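Local coordinates for basic blue protein (PDB 2CBP) that probably shuttles single electrons in plants by means of one type 1 (blue) copper ion, at residues S37-V42 with P82-S87; C52-G57 with I78-G83. All coordinates share one frame; numbering follows the deposited sequence.

Contact 1: S37-V42 with P82-S87; sequences SMHNVV and PGHCQS. Residue 37 of segment 37-42 comes from a tag, linker or insertion. With CU (copper (II) ion), chain B.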
loop_
_atom_site.group_PDB
_atom_site.type_symbol
_atom_site.label_atom_id
_atom_site.label_comp_id
_atom_site.label_asym_id
_atom_site.label_seq_id
_atom_site.Cartn_x
_atom_site.Cartn_y
_atom_site.Cartn_z
ATOM N N SER A 37 -2.458 -7.246 -13.839
ATOM C CA SER A 37 -1.585 -7.320 -15.027
ATOM C C SER A 37 -0.737 -6.032 -15.094
ATOM O O SER A 37 0.306 -6.031 -15.761
ATOM C CB SER A 37 -2.371 -7.518 -16.308
ATOM O OG SER A 37 -2.992 -6.340 -16.753
ATOM N N MET A 38 -1.191 -4.998 -14.376
ATOM C CA MET A 38 -0.546 -3.708 -14.378
ATOM C C MET A 38 -0.016 -3.162 -13.071
ATOM O O MET A 38 0.682 -2.135 -13.100
ATOM C CB MET A 38 -1.628 -2.658 -14.861
ATOM C CG MET A 38 -2.249 -3.125 -16.156
ATOM S SD MET A 38 -3.155 -1.852 -17.027
ATOM C CE MET A 38 -4.186 -1.202 -15.697
ATOM N N HIS A 39 -0.389 -3.778 -11.981
ATOM C CA HIS A 39 0.001 -3.336 -10.633
ATOM C C HIS A 39 0.057 -4.495 -9.634
ATOM O O HIS A 39 -0.464 -5.567 -9.874
ATOM C CB HIS A 39 -1.014 -2.309 -10.123
ATOM C CG HIS A 39 -1.238 -1.056 -10.899
ATOM N ND1 HIS A 39 -0.335 0.014 -10.912
ATOM C CD2 HIS A 39 -2.322 -0.723 -11.678
ATOM C CE1 HIS A 39 -0.871 0.911 -11.687
ATOM N NE2 HIS A 39 -2.060 0.522 -12.170
ATOM N N ASN A 40 0.690 -4.229 -8.495
ATOM C CA ASN A 40 0.851 -5.159 -7.392
ATOM C C ASN A 40 0.875 -4.310 -6.088
ATOM O O ASN A 40 0.826 -3.082 -6.115
ATOM C CB ASN A 40 2.073 -6.099 -7.470
ATOM C CG ASN A 40 3.396 -5.392 -7.548
ATOM O OD1 ASN A 40 3.519 -4.207 -7.145
ATOM N ND2 ASN A 40 4.429 -6.040 -8.097
ATOM N N VAL A 41 0.934 -5.075 -5.001
ATOM C CA VAL A 41 1.014 -4.474 -3.648
ATOM C C VAL A 41 2.224 -5.163 -3.009
ATOM O O VAL A 41 2.262 -6.418 -2.942
ATOM C CB VAL A 41 -0.293 -4.653 -2.844
ATOM C CG1 VAL A 41 -0.167 -4.108 -1.422
ATOM C CG2 VAL A 41 -1.504 -4.080 -3.551
ATOM N N VAL A 42 3.171 -4.370 -2.555
ATOM C CA VAL A 42 4.390 -4.886 -1.931
ATOM C C VAL A 42 4.535 -4.250 -0.541
ATOM O O VAL A 42 4.444 -3.012 -0.417
ATOM C CB VAL A 42 5.613 -4.633 -2.855
ATOM C CG1 VAL A 42 6.904 -5.276 -2.376
ATOM C CG2 VAL A 42 5.336 -4.976 -4.315
ATOM N N PRO A 82 7.872 -1.080 -12.754
ATOM C CA PRO A 82 8.827 -0.017 -13.108
ATOM C C PRO A 82 8.205 1.335 -13.190
ATOM O O PRO A 82 7.262 1.626 -13.940
ATOM C CB PRO A 82 9.501 -0.501 -14.387
ATOM C CG PRO A 82 9.339 -2.023 -14.369
ATOM C CD PRO A 82 7.947 -2.215 -13.717
ATOM N N GLY A 83 8.761 2.244 -12.359
ATOM C CA GLY A 83 8.296 3.615 -12.285
ATOM C C GLY A 83 7.040 3.888 -11.520
ATOM O O GLY A 83 6.669 5.073 -11.406
ATOM N N HIS A 84 6.359 2.879 -10.989
ATOM C CA HIS A 84 5.087 3.154 -10.259
ATOM C C HIS A 84 5.321 3.814 -8.904
ATOM O O HIS A 84 4.597 4.779 -8.600
ATOM C CB HIS A 84 4.246 1.896 -10.168
ATOM C CG HIS A 84 3.655 1.453 -11.493
ATOM N ND1 HIS A 84 2.420 0.869 -11.563
ATOM C CD2 HIS A 84 4.179 1.547 -12.754
ATOM C CE1 HIS A 84 2.216 0.588 -12.815
ATOM N NE2 HIS A 84 3.233 0.980 -13.585
ATOM N N CYS A 85 6.280 3.261 -8.161
ATOM C CA CYS A 85 6.611 3.801 -6.824
ATOM C C CYS A 85 7.036 5.255 -6.984
ATOM O O CYS A 85 6.620 6.149 -6.240
ATOM C CB CYS A 85 7.661 2.940 -6.143
ATOM S SG CYS A 85 8.119 3.493 -4.498
ATOM N N GLN A 86 7.875 5.473 -7.984
ATOM C CA GLN A 86 8.407 6.807 -8.324
ATOM C C GLN A 86 7.334 7.777 -8.758
ATOM O O GLN A 86 7.529 9.012 -8.754
ATOM C CB GLN A 86 9.451 6.650 -9.427
ATOM C CG GLN A 86 10.661 5.874 -8.981
ATOM C CD GLN A 86 10.549 4.386 -9.111
ATOM O OE1 GLN A 86 9.549 3.809 -9.527
ATOM N NE2 GLN A 86 11.630 3.717 -8.748
ATOM N N SER A 87 6.177 7.235 -9.137
ATOM C CA SER A 87 5.060 8.065 -9.594
ATOM C C SER A 87 4.048 8.287 -8.481
ATOM O O SER A 87 2.948 8.807 -8.802
ATOM C CB SER A 87 4.373 7.459 -10.817
ATOM O OG SER A 87 5.260 7.265 -11.896
HETATM CU CU CU B . 1.400 0.128 -10.074
#

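Contact 2: C52-G57 with I78-G83; sequences CNTPAG and ICNFPG. With CU (copper (II) ion), chain B.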
loop_
_atom_site.group_PDB
_atom_site.type_symbol
_atom_site.label_atom_id
_atom_site.label_comp_id
_atom_site.label_asym_id
_atom_site.label_seq_id
_atom_site.Cartn_x
_atom_site.Cartn_y
_atom_site.Cartn_z
ATOM N N CYS A 52 12.067 3.589 -2.960
ATOM C CA CYS A 52 11.366 2.800 -3.976
ATOM C C CYS A 52 12.193 1.574 -4.322
ATOM O O CYS A 52 12.152 1.078 -5.458
ATOM C CB CYS A 52 11.031 3.682 -5.193
ATOM S SG CYS A 52 9.643 4.764 -4.850
ATOM N N ASN A 53 12.915 1.079 -3.329
ATOM C CA ASN A 53 13.734 -0.123 -3.483
ATOM C C ASN A 53 13.033 -1.233 -2.674
ATOM O O ASN A 53 12.725 -0.973 -1.515
ATOM C CB ASN A 53 15.176 0.081 -3.072
ATOM C CG ASN A 53 15.998 0.951 -3.987
ATOM O OD1 ASN A 53 16.007 0.885 -5.221
ATOM N ND2 ASN A 53 16.743 1.852 -3.350
ATOM N N THR A 54 12.797 -2.370 -3.293
ATOM C CA THR A 54 12.152 -3.526 -2.647
ATOM C C THR A 54 13.181 -4.351 -1.866
ATOM O O THR A 54 14.136 -4.914 -2.461
ATOM C CB THR A 54 11.440 -4.444 -3.680
ATOM O OG1 THR A 54 10.522 -3.687 -4.414
ATOM C CG2 THR A 54 10.692 -5.572 -2.966
ATOM N N PRO A 55 12.989 -4.435 -0.559
ATOM C CA PRO A 55 13.868 -5.218 0.301
ATOM C C PRO A 55 13.722 -6.699 -0.033
ATOM O O PRO A 55 12.625 -7.147 -0.455
ATOM C CB PRO A 55 13.378 -4.928 1.728
ATOM C CG PRO A 55 12.459 -3.732 1.664
ATOM C CD PRO A 55 11.881 -3.814 0.236
ATOM N N ALA A 56 14.801 -7.450 0.181
ATOM C CA ALA A 56 14.793 -8.891 -0.046
ATOM C C ALA A 56 13.706 -9.528 0.845
ATOM O O ALA A 56 13.649 -9.226 2.051
ATOM C CB ALA A 56 16.131 -9.533 0.314
ATOM N N GLY A 57 12.904 -10.380 0.244
ATOM C CA GLY A 57 11.863 -11.098 0.979
ATOM C C GLY A 57 10.551 -10.393 1.209
ATOM O O GLY A 57 9.657 -10.962 1.891
ATOM N N ILE A 78 4.053 -0.331 -1.424
ATOM C CA ILE A 78 4.407 0.295 -2.703
ATOM C C ILE A 78 3.951 -0.659 -3.832
ATOM O O ILE A 78 3.648 -1.822 -3.569
ATOM C CB ILE A 78 5.898 0.556 -2.890
ATOM C CG1 ILE A 78 6.646 -0.757 -3.025
ATOM C CG2 ILE A 78 6.511 1.382 -1.772
ATOM C CD1 ILE A 78 8.156 -0.665 -3.268
ATOM N N CYS A 79 3.932 -0.100 -5.017
ATOM C CA CYS A 79 3.644 -0.892 -6.246
ATOM C C CYS A 79 5.079 -0.966 -6.848
ATOM O O CYS A 79 5.640 0.150 -6.965
ATOM C CB CYS A 79 2.656 -0.305 -7.196
ATOM S SG CYS A 79 2.665 -1.097 -8.831
ATOM N N ASN A 80 5.600 -2.134 -7.130
ATOM C CA ASN A 80 6.975 -2.175 -7.662
ATOM C C ASN A 80 7.120 -2.369 -9.163
ATOM O O ASN A 80 8.268 -2.638 -9.611
ATOM C CB ASN A 80 7.928 -3.000 -6.817
ATOM C CG ASN A 80 7.816 -4.493 -7.013
ATOM O OD1 ASN A 80 7.005 -4.960 -7.819
ATOM N ND2 ASN A 80 8.645 -5.197 -6.261
ATOM N N PHE A 81 6.102 -2.185 -9.937
ATOM C CA PHE A 81 6.156 -2.179 -11.418
ATOM C C PHE A 81 7.079 -0.986 -11.715
ATOM O O PHE A 81 7.111 0.008 -10.973
ATOM C CB PHE A 81 4.764 -1.963 -12.013
ATOM C CG PHE A 81 4.002 -3.243 -12.261
ATOM C CD1 PHE A 81 3.698 -4.115 -11.233
ATOM C CD2 PHE A 81 3.600 -3.543 -13.556
ATOM C CE1 PHE A 81 2.985 -5.305 -11.488
ATOM C CE2 PHE A 81 2.895 -4.714 -13.835
ATOM C CZ PHE A 81 2.604 -5.587 -12.813
ATOM N N PRO A 82 7.872 -1.080 -12.754
ATOM C CA PRO A 82 8.827 -0.017 -13.108
ATOM C C PRO A 82 8.205 1.335 -13.190
ATOM O O PRO A 82 7.262 1.626 -13.940
ATOM C CB PRO A 82 9.501 -0.501 -14.387
ATOM C CG PRO A 82 9.339 -2.023 -14.369
ATOM C CD PRO A 82 7.947 -2.215 -13.717
ATOM N N GLY A 83 8.761 2.244 -12.359
ATOM C CA GLY A 83 8.296 3.615 -12.285
ATOM C C GLY A 83 7.040 3.888 -11.520
ATOM O O GLY A 83 6.669 5.073 -11.406
HETATM CU CU CU B . 1.400 0.128 -10.074
#

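Contact 1: S37-V42 with P82-S87
The imidazole of His84 turns an edge toward His39, whose ND1 lies in the plane of the His84 ring, and both nitrogens bind the copper of a type 1 site in a cupredoxin fold. ND1 of His39 is 1.9 Å from the copper, and ND1 of His84 binds the same ion. His39 ND1 and His84 ND1 therefore come within 3.0 Å of each other; both spend their lone pairs on the metal, which is what draws them together. The ring planes stand at 62° to each other, with centroids 4.8 Å apart. In both histidines CG is anti to the carbonyl carbon (chi1 -59° in His39, -70° in His84), which swings each ring to the metal from its own backbone. Histidine suits both places because its imidazole offers a nitrogen lone pair while the ring fills space among hydrophobic neighbours: Phe13 meets both rings, edge-to-face at His39. Cys79 and Met89 complete the site. Carbonyl O of Met38 also approaches the His84 ring, 3.1 Å from its CE1, a carbon probably made slightly positive by its two ring nitrogens and the metal. After His84 the chain folds back on itself, with Ser87 N hydrogen-bonded to His84 O. Gly83 has a positive phi that glycine readily adopts, and Ser87, small enough to fold back, donates from OG to Gly83 O at 2.7 Å, the donor tilted somewhat from the carbonyl plane.

Contact 2: C52-G57 with I78-G83
Two irregular pieces of backbone pass here, nearest at Thr54 and Asn80, whose CA atoms are 7.3 Å apart; residues 52-57 leave helix 46-51 with a positive phi at Cys52, while 78-83 run on from the end of strand 73-78. Asn80 and Thr54 both point toward the opposite segment, and their side chains meet at about a right angle. ND2 of Asn80 donates to OG1 of Thr54 over 3.0 Å, a nearly straight bond at 177°, with the oxygen lying in the amide plane. The chi1 of 79° sets CG of Asn80 between its backbone N and carbonyl carbon, and from there ND2 faces Thr54 while OD1 accepts a bond from ND2 of Asn40. With both ends of the amide engaged, its rotation is fixed. Asparagine fits because one flat group supplies a donor and an acceptor; threonine brings a hydroxyl plus a methyl, CG2, that lies 3.9 Å from Asn80 ND2. Beside this bond the buried Ile78 brings CD1 to within 4.0 Å of Thr54 OG1; isoleucine suits the place because its branched side chain also packs on Val44 of strand 41-44. Between Ile78 and Asn80, Cys79 turns to the other side and binds the copper through SG at 2.2 Å. A cysteine ligand at a strand end, with histidine and methionine ligands later in the same loop (Cys79, His84, Met89), characterises the type 1 copper site of cupredoxins.

In the fold
Contacts 1 and 2 lie with centres about 7 Å apart, and their second segments overlap at Pro82 and Gly83 in the loop between strands 73-78 and 90-95. Both reach the copper: contact 1 supplies His39 and His84, contact 2 supplies Cys79, whose SG is 3.4 Å from His84 ND1, and Met89 adds the fourth residue of the site. Covalently they are joined by the disulfide Cys52 SG to Cys85 SG, 2.0 Å, which ties the segment after helix 46-51 to the turn following His84. Along the sheet, Val42 N approaches Ile78 O at 2.8 Å, a probable hydrogen bond that helps pair the strand starting just after His39 with the one ending just before Cys79.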